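Local coordinates for protein uroporphyrinogen-III C-methyltransferase (Pseudomonas denitrificans, PDB 1S4D) that transfers methyl groups from S-adenosyl-L-methionine to C-2 and C-7 of uroporphyrinogen III, giving precorrin-2 on the way to cobalamin and siroheme, at residues W170-A174 with N195-R201; P178-Y183 with I242-V248; A208-N212 with L237-A241. All coordinates share one frame; numbering follows the deposited sequence.

Contact 1 (W170-A174 with N195-R201); sequences WQGIA and NLIAGGR
Trp170 lays one face of its indole against Asn195, in the last turn of helix 189-198. Asn195 CB sits over the five-membered ring, 3.8 Å from its centroid, in a CH-pi contact. The Asn195 amide tilts 36° from the ring plane and holds OD1 above the same face near its rim, 3.0 Å from Trp170 CD1; OD1 also lies close to NE1, but the angle there is too poor for a hydrogen bond. Leu196 meets the indole differently, its CD1 coming to the edge of the six-membered ring at CE3 (3.4 Å). The indole also touches Leu155 of strand 151-156 and Ser160. One residue on, the backbone of Gln171 runs nearest to Gly199, with the two CA atoms 4.4 Å apart. Ile173 adds its CG2 branch to the same Leu196 methyl, 3.8 Å from CD1, while the rest of its side chain turns to strand 151-156 and reaches Gly176 of the second subunit. Ala174 CB faces the carbonyl of Gly199, 3.4 Å from its O, where the missing side chain lets the two backbones close up. Gly200, with positive phi, then ends helix 189-198 in a Schellman motif, Arg201 N bonding back to Leu196 O. This turn brings Arg201 across to helix 170-176. A bend at chi2 (-57°) turns the Arg201 chain so that NE donates to Ala174 O over 3.1 Å, with the oxygen in the guanidinium plane; NH1 bonds to the same oxygen, though its position is less sure. NH2 turns to Pro178 O and a salt bridge with Glu205. The chemistry thus changes along the helix, from indole packing at Trp170 to a guanidinium gathering the carbonyl oxygens of Ala174 and Pro178, and the carboxylate of Glu205 probably balances the arginine's charge.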
# COMPACT_ATOMS: atom_id res chain seq x y z
N TRP B 170 12.47 19.09 4.98
CA TRP B 170 11.49 18.90 6.03
C TRP B 170 10.38 19.96 6.07
O TRP B 170 9.28 19.69 6.54
CB TRP B 170 12.19 18.65 7.40
CG TRP B 170 12.74 17.22 7.50
CD1 TRP B 170 14.05 16.85 7.30
CD2 TRP B 170 12.01 16.00 7.78
NE1 TRP B 170 14.17 15.48 7.42
CE2 TRP B 170 12.95 14.94 7.73
CE3 TRP B 170 10.68 15.70 8.10
CZ2 TRP B 170 12.59 13.60 7.96
CZ3 TRP B 170 10.32 14.36 8.34
CH2 TRP B 170 11.28 13.33 8.27
N GLN B 171 10.63 21.15 5.55
CA GLN B 171 9.61 22.20 5.55
C GLN B 171 8.52 21.95 4.49
O GLN B 171 7.32 22.07 4.77
CB GLN B 171 10.29 23.55 5.36
CG GLN B 171 9.43 24.61 4.75
CD GLN B 171 8.95 25.59 5.77
OE1 GLN B 171 8.25 25.22 6.74
NE2 GLN B 171 9.31 26.87 5.59
N GLY B 172 8.96 21.60 3.28
CA GLY B 172 8.04 21.12 2.25
C GLY B 172 7.19 19.95 2.73
O GLY B 172 5.98 19.90 2.50
N ILE B 173 7.84 19.02 3.41
CA ILE B 173 7.16 17.86 3.95
C ILE B 173 6.14 18.27 4.99
O ILE B 173 5.03 17.73 5.01
CB ILE B 173 8.19 16.80 4.44
CG1 ILE B 173 8.30 15.70 3.37
CG2 ILE B 173 7.75 16.16 5.75
CD1 ILE B 173 9.63 15.34 3.04
N ALA B 174 6.50 19.25 5.83
CA ALA B 174 5.57 19.83 6.81
C ALA B 174 4.31 20.49 6.20
O ALA B 174 3.20 20.26 6.72
CB ALA B 174 6.28 20.80 7.71
N ASN B 195 12.48 18.58 13.21
CA ASN B 195 12.43 19.11 11.84
C ASN B 195 11.02 19.58 11.54
O ASN B 195 10.80 20.72 11.14
CB ASN B 195 12.85 18.08 10.81
CG ASN B 195 14.38 17.84 10.76
OD1 ASN B 195 14.82 16.80 10.25
ND2 ASN B 195 15.17 18.77 11.25
N LEU B 196 10.06 18.71 11.80
CA LEU B 196 8.67 19.00 11.55
C LEU B 196 8.20 20.23 12.32
O LEU B 196 7.49 21.07 11.77
CB LEU B 196 7.84 17.79 11.94
CG LEU B 196 7.27 16.78 10.94
CD1 LEU B 196 7.83 16.91 9.49
CD2 LEU B 196 7.38 15.34 11.50
N ILE B 197 8.58 20.34 13.60
CA ILE B 197 8.18 21.50 14.40
C ILE B 197 8.83 22.81 13.86
O ILE B 197 8.19 23.87 13.86
CB ILE B 197 8.49 21.30 15.94
CG1 ILE B 197 7.63 20.15 16.53
CG2 ILE B 197 8.33 22.63 16.75
CD1 ILE B 197 8.07 19.64 17.91
N ALA B 198 10.08 22.74 13.41
CA ALA B 198 10.76 23.90 12.82
C ALA B 198 10.04 24.27 11.52
O ALA B 198 10.02 25.43 11.10
CB ALA B 198 12.23 23.59 12.56
N GLY B 199 9.40 23.26 10.92
CA GLY B 199 8.65 23.41 9.70
C GLY B 199 7.23 23.92 9.85
O GLY B 199 6.51 24.00 8.87
N GLY B 200 6.80 24.24 11.06
CA GLY B 200 5.50 24.88 11.21
C GLY B 200 4.40 24.01 11.79
O GLY B 200 3.29 24.48 12.08
N ARG B 201 4.72 22.73 11.93
CA ARG B 201 3.86 21.79 12.59
C ARG B 201 3.67 22.17 14.06
O ARG B 201 4.59 22.72 14.69
CB ARG B 201 4.54 20.44 12.49
CG ARG B 201 4.27 19.75 11.18
CD ARG B 201 2.79 19.57 10.94
NE ARG B 201 2.56 19.29 9.55
CZ ARG B 201 1.75 18.35 9.12
NH1 ARG B 201 1.64 18.18 7.81
NH2 ARG B 201 1.06 17.60 9.97

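Contact 2 (P178-Y183 with I242-V248); sequences PVIVMY and IVVVGEV. With SAH (S-adenosyl-L-homocysteine), chain Q.
The Tyr183 ring carries Ile242 CD1 over the centre of one face, in a CH-pi contact 3.5 Å from the centroid and only 11° off the ring normal. The two side chains lie side by side and point the same way. At the ring edge, in its plane, the carboxylate oxygen OXT of S-adenosyl-L-homocysteine comes 3.6 Å from Tyr183 CE2. Thr130 OG1 and Gly132 N bond the phenol oxygen and hold the end of the side chain in place, while Ile242 on the face and Phe106, its ring plane turned about 50°, probably limit the ring's rotation. Ile242 touches the ligand as well, with CG1 3.5 Å from adenine N3. Behind this end the strands run antiparallel. Ile180 and Val245 form one hydrogen-bonded pair, Val245 N donating to Ile180 O (2.8 Å); Met182 and Val243 form the next, Val243 N donating to Met182 O (3.0 Å). Met182 bends at chi3 (-81°), which brings CE back over Val243 CG1 at 3.9 Å. On the opposite face Val181 CG1 meets Ile242 CG2, and Leu136 of helix 131-137 covers both residues. At the far end Val179 CG2 packs on Val248 CG2 (3.5 Å) beyond the turn at Gly246. These are central strands of the mixed sheet in the C-terminal domain of the tetrapyrrole methylase fold, their ends lining the S-adenosyl-L-homocysteine pocket between the two domains.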
# COMPACT_ATOMS: atom_id res chain seq x y z
N PRO B 178 -1.43 17.22 5.45
CA PRO B 178 -1.82 17.24 6.85
C PRO B 178 -1.33 15.94 7.48
O PRO B 178 -0.58 16.10 8.47
CB PRO B 178 -3.33 17.41 6.82
CG PRO B 178 -3.74 17.30 5.49
CD PRO B 178 -2.58 17.24 4.54
N VAL B 179 -1.46 14.77 6.85
CA VAL B 179 -0.92 13.53 7.43
C VAL B 179 0.47 13.11 6.91
O VAL B 179 0.72 13.19 5.71
CB VAL B 179 -1.92 12.36 7.27
CG1 VAL B 179 -1.33 11.04 7.79
CG2 VAL B 179 -3.22 12.72 8.00
N ILE B 180 1.38 12.74 7.83
CA ILE B 180 2.70 12.21 7.44
C ILE B 180 2.82 10.82 8.01
O ILE B 180 2.47 10.60 9.18
CB ILE B 180 3.88 13.05 8.02
CG1 ILE B 180 3.64 14.57 7.94
CG2 ILE B 180 5.19 12.64 7.38
CD1 ILE B 180 3.73 15.12 6.62
N VAL B 181 3.32 9.89 7.20
CA VAL B 181 3.47 8.51 7.63
C VAL B 181 4.94 8.13 7.48
O VAL B 181 5.51 8.19 6.38
CB VAL B 181 2.58 7.56 6.80
CG1 VAL B 181 2.94 6.06 7.09
CG2 VAL B 181 1.07 7.89 6.99
N MET B 182 5.56 7.73 8.58
CA MET B 182 7.00 7.62 8.58
C MET B 182 7.45 6.20 8.88
O MET B 182 7.02 5.60 9.87
CB MET B 182 7.59 8.61 9.58
CG MET B 182 6.94 9.97 9.52
SD MET B 182 7.99 11.21 10.22
CE MET B 182 7.70 10.98 12.00
N TYR B 183 8.31 5.70 7.99
CA TYR B 183 8.97 4.39 8.05
C TYR B 183 10.37 4.60 8.62
O TYR B 183 10.96 5.66 8.41
CB TYR B 183 9.11 3.83 6.63
CG TYR B 183 7.82 3.34 5.99
CD1 TYR B 183 6.89 4.23 5.42
CD2 TYR B 183 7.55 1.98 5.93
CE1 TYR B 183 5.70 3.78 4.84
CE2 TYR B 183 6.39 1.52 5.36
CZ TYR B 183 5.46 2.41 4.82
OH TYR B 183 4.32 1.89 4.28
N ILE B 242 5.46 2.14 12.70
CA ILE B 242 5.14 3.20 11.77
C ILE B 242 4.75 4.40 12.64
O ILE B 242 3.97 4.25 13.58
CB ILE B 242 3.98 2.76 10.85
CG1 ILE B 242 4.48 1.79 9.78
CG2 ILE B 242 3.23 3.98 10.26
CD1 ILE B 242 5.16 2.46 8.60
N VAL B 243 5.30 5.57 12.33
CA VAL B 243 4.92 6.79 13.02
C VAL B 243 4.06 7.68 12.13
O VAL B 243 4.51 8.12 11.06
CB VAL B 243 6.13 7.61 13.42
CG1 VAL B 243 5.69 8.71 14.39
CG2 VAL B 243 7.22 6.73 14.02
N VAL B 244 2.83 7.93 12.59
CA VAL B 244 1.85 8.71 11.83
C VAL B 244 1.59 10.02 12.54
O VAL B 244 1.35 10.05 13.75
CB VAL B 244 0.49 7.92 11.62
CG1 VAL B 244 -0.11 7.48 12.96
CG2 VAL B 244 -0.52 8.72 10.80
N VAL B 245 1.61 11.10 11.78
CA VAL B 245 1.41 12.44 12.30
C VAL B 245 0.11 13.00 11.71
O VAL B 245 -0.16 12.87 10.48
CB VAL B 245 2.62 13.33 11.93
CG1 VAL B 245 2.45 14.73 12.47
CG2 VAL B 245 3.93 12.70 12.44
N GLY B 246 -0.71 13.59 12.58
CA GLY B 246 -1.90 14.30 12.14
C GLY B 246 -3.25 13.83 12.62
O GLY B 246 -3.39 12.84 13.34
N GLU B 247 -4.28 14.53 12.19
CA GLU B 247 -5.58 14.44 12.85
C GLU B 247 -6.22 13.07 12.76
O GLU B 247 -7.01 12.71 13.63
CB GLU B 247 -6.53 15.55 12.36
CG GLU B 247 -6.10 16.96 12.78
CD GLU B 247 -6.02 17.14 14.30
OE1 GLU B 247 -5.03 17.76 14.75
OE2 GLU B 247 -6.95 16.70 15.03
N VAL B 248 -5.87 12.32 11.71
CA VAL B 248 -6.34 10.94 11.60
C VAL B 248 -6.02 10.09 12.84
O VAL B 248 -6.73 9.12 13.11
CB VAL B 248 -5.79 10.18 10.36
CG1 VAL B 248 -6.46 10.67 9.07
CG2 VAL B 248 -4.25 10.25 10.28
N SAH Q . 8.43 -2.66 2.32
CA SAH Q . 8.01 -2.53 3.70
CB SAH Q . 8.95 -1.59 4.44
CG SAH Q . 10.22 -2.25 4.93
SD SAH Q . 11.52 -1.11 5.50
C SAH Q . 6.54 -2.11 3.81
O SAH Q . 5.86 -1.89 2.81
OXT SAH Q . 5.96 -1.99 4.88
C5' SAH Q . 11.16 -1.53 7.24
C4' SAH Q . 10.23 -0.59 8.01
O4' SAH Q . 8.87 -0.85 7.75
C3' SAH Q . 10.29 -0.68 9.54
O3' SAH Q . 11.42 -0.09 10.14
C2' SAH Q . 8.98 -0.06 9.98
O2' SAH Q . 8.98 1.35 9.95
C1' SAH Q . 8.06 -0.56 8.88
N9 SAH Q . 7.30 -1.77 9.24
C8 SAH Q . 7.39 -2.96 8.59
N7 SAH Q . 6.56 -3.83 9.16
C5 SAH Q . 5.93 -3.24 10.19
C6 SAH Q . 4.97 -3.70 11.09
N6 SAH Q . 4.51 -4.94 11.03
N1 SAH Q . 4.49 -2.84 12.06
C2 SAH Q . 4.95 -1.54 12.10
N3 SAH Q . 5.90 -1.09 11.20
C4 SAH Q . 6.38 -1.93 10.25

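Contact 3 (A208-N212 with L237-A241). With SAH (S-adenosyl-L-homocysteine), chain Q.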
# COMPACT_ATOMS: atom_id res chain seq x y z
N ALA B 208 0.90 9.04 16.49
CA ALA B 208 0.79 7.67 17.01
C ALA B 208 1.97 6.86 16.52
O ALA B 208 2.48 7.09 15.43
CB ALA B 208 -0.52 7.02 16.58
N PHE B 209 2.42 5.93 17.36
CA PHE B 209 3.45 4.96 17.01
C PHE B 209 2.71 3.66 16.97
O PHE B 209 1.96 3.34 17.91
CB PHE B 209 4.54 4.89 18.11
CG PHE B 209 5.49 6.04 18.11
CD1 PHE B 209 6.77 5.90 17.61
CD2 PHE B 209 5.10 7.29 18.63
CE1 PHE B 209 7.66 6.97 17.59
CE2 PHE B 209 5.98 8.38 18.63
CZ PHE B 209 7.26 8.22 18.11
N VAL B 210 2.91 2.89 15.91
CA VAL B 210 2.32 1.56 15.83
C VAL B 210 3.44 0.55 15.61
O VAL B 210 4.06 0.49 14.54
CB VAL B 210 1.22 1.47 14.72
CG1 VAL B 210 0.48 0.15 14.81
CG2 VAL B 210 0.22 2.64 14.82
N CYS B 211 3.71 -0.24 16.65
CA CYS B 211 4.77 -1.24 16.61
C CYS B 211 4.22 -2.60 16.32
O CYS B 211 3.23 -3.03 16.93
CB CYS B 211 5.54 -1.28 17.93
SG CYS B 211 6.28 0.32 18.34
N ASN B 212 4.87 -3.28 15.37
CA ASN B 212 4.47 -4.62 15.02
C ASN B 212 2.99 -4.61 14.65
O ASN B 212 2.22 -5.47 15.09
CB ASN B 212 4.73 -5.57 16.20
CG ASN B 212 6.16 -5.55 16.64
OD1 ASN B 212 7.03 -6.04 15.94
ND2 ASN B 212 6.43 -4.95 17.79
N LEU B 237 9.17 1.17 23.54
CA LEU B 237 8.83 0.67 22.21
C LEU B 237 10.03 0.55 21.32
O LEU B 237 10.99 1.28 21.50
CB LEU B 237 7.83 1.61 21.55
CG LEU B 237 6.33 1.35 21.66
CD1 LEU B 237 5.92 0.41 22.79
CD2 LEU B 237 5.60 2.67 21.78
N GLU B 238 9.96 -0.36 20.34
CA GLU B 238 11.06 -0.65 19.40
C GLU B 238 10.56 -0.85 17.98
O GLU B 238 9.39 -1.21 17.79
CB GLU B 238 11.75 -1.96 19.77
CG GLU B 238 12.75 -1.88 20.91
CD GLU B 238 12.80 -3.18 21.70
OE1 GLU B 238 11.72 -3.80 21.92
OE2 GLU B 238 13.91 -3.58 22.11
N PRO B 239 11.43 -0.65 16.99
CA PRO B 239 11.16 -1.09 15.62
C PRO B 239 10.72 -2.56 15.61
O PRO B 239 11.06 -3.29 16.53
CB PRO B 239 12.53 -0.97 14.92
CG PRO B 239 13.32 0.01 15.73
CD PRO B 239 12.74 0.04 17.11
N PRO B 240 9.97 -2.98 14.60
CA PRO B 240 9.50 -2.06 13.54
C PRO B 240 8.27 -1.25 13.99
O PRO B 240 7.42 -1.80 14.67
CB PRO B 240 9.17 -3.00 12.39
CG PRO B 240 8.76 -4.32 13.10
CD PRO B 240 9.50 -4.36 14.40
N ALA B 241 8.19 0.03 13.63
CA ALA B 241 7.06 0.87 13.98
C ALA B 241 6.72 1.79 12.84
O ALA B 241 7.58 2.18 12.07
CB ALA B 241 7.38 1.69 15.23
N SAH Q . 8.43 -2.66 2.32
CA SAH Q . 8.01 -2.53 3.70
CB SAH Q . 8.95 -1.59 4.44
CG SAH Q . 10.22 -2.25 4.93
SD SAH Q . 11.52 -1.11 5.50
C SAH Q . 6.54 -2.11 3.81
O SAH Q . 5.86 -1.89 2.81
OXT SAH Q . 5.96 -1.99 4.88
C5' SAH Q . 11.16 -1.53 7.24
C4' SAH Q . 10.23 -0.59 8.01
O4' SAH Q . 8.87 -0.85 7.75
C3' SAH Q . 10.29 -0.68 9.54
O3' SAH Q . 11.42 -0.09 10.14
C2' SAH Q . 8.98 -0.06 9.98
O2' SAH Q . 8.98 1.35 9.95
C1' SAH Q . 8.06 -0.56 8.88
N9 SAH Q . 7.30 -1.77 9.24
C8 SAH Q . 7.39 -2.96 8.59
N7 SAH Q . 6.56 -3.83 9.16
C5 SAH Q . 5.93 -3.24 10.19
C6 SAH Q . 4.97 -3.70 11.09
N6 SAH Q . 4.51 -4.94 11.03
N1 SAH Q . 4.49 -2.84 12.06
C2 SAH Q . 4.95 -1.54 12.10
N3 SAH Q . 5.90 -1.09 11.20
C4 SAH Q . 6.38 -1.93 10.25
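Cys211 and Ala241 form an antiparallel, non-hydrogen-bonded pair with CA atoms 4.1 Å apart, at the point where strand 206-211 ends and strand 241-245 starts. CA-H...O contacts flank the pair, Ala241 CA approaching Val210 O and Cys211 CA approaching Pro240 O. A backbone hydrogen bond follows: Asn212 N donates to Pro240 O over 3.0 Å. At Asn212 the chain leaves the strand with positive phi and psi, and opposite it a cis peptide between Pro239 and Pro240 turns the incoming loop. Among the side chains, Cys211 sets its sulfur anti to the carbonyl carbon (chi1 -59°), which carries SG to the loop. There the Cys211 sulfur meets Leu237 CG at 3.5 Å and Ala241 CB at 3.6 Å; SG thus touches both the loop and the start of the strand. Leu237 also brings CD2 to Phe209 CB, a looser contact, and both residues pack on Leu221 and on Val232 of helix 225-235. Asn212 crosses Pro240 at about a right angle, its OD1 3.4 Å from ring carbon CD. The other side of this loop faces S-adenosyl-L-homocysteine. Pro240 CB packs 3.7 Å from adenine C4, and Val210 O lies 3.3 Å from C2. Ala241 O accepts a hydrogen bond from the ribose hydroxyl O2' at 2.7 Å; Ala213 O, just past Asn212, is a further ligand partner. The chemistry is therefore divided: sulfur and aliphatic carbons pack on the protein side, while backbone carbonyls and a proline ring meet the nucleoside, and the ribose hydroxyl is gripped here by a main-chain carbonyl, Ala241 O.

All three contacts belong to the C-terminal half of the chain and gather round its mixed sheet. Contacts 2 and 3 lie within it: strand 241-245 is paired on one side with 179-183 and on the other with 206-211, through bonds such as Ile242 N to Val210 O (2.8 Å). Both touch S-adenosyl-L-homocysteine. Along the chain the segments of contacts 1 and 2 alternate, contact 1 closes before contact 3 opens, and contact 3 is nested inside contact 2. Contact 1 joins the helices before and after strand 179-183, about 13 Å from contact 2 and 22 Å from contact 3, centre to centre. Packing of Ile173 on Ile180 ties this outer helical layer to the strand that ends at the ligand.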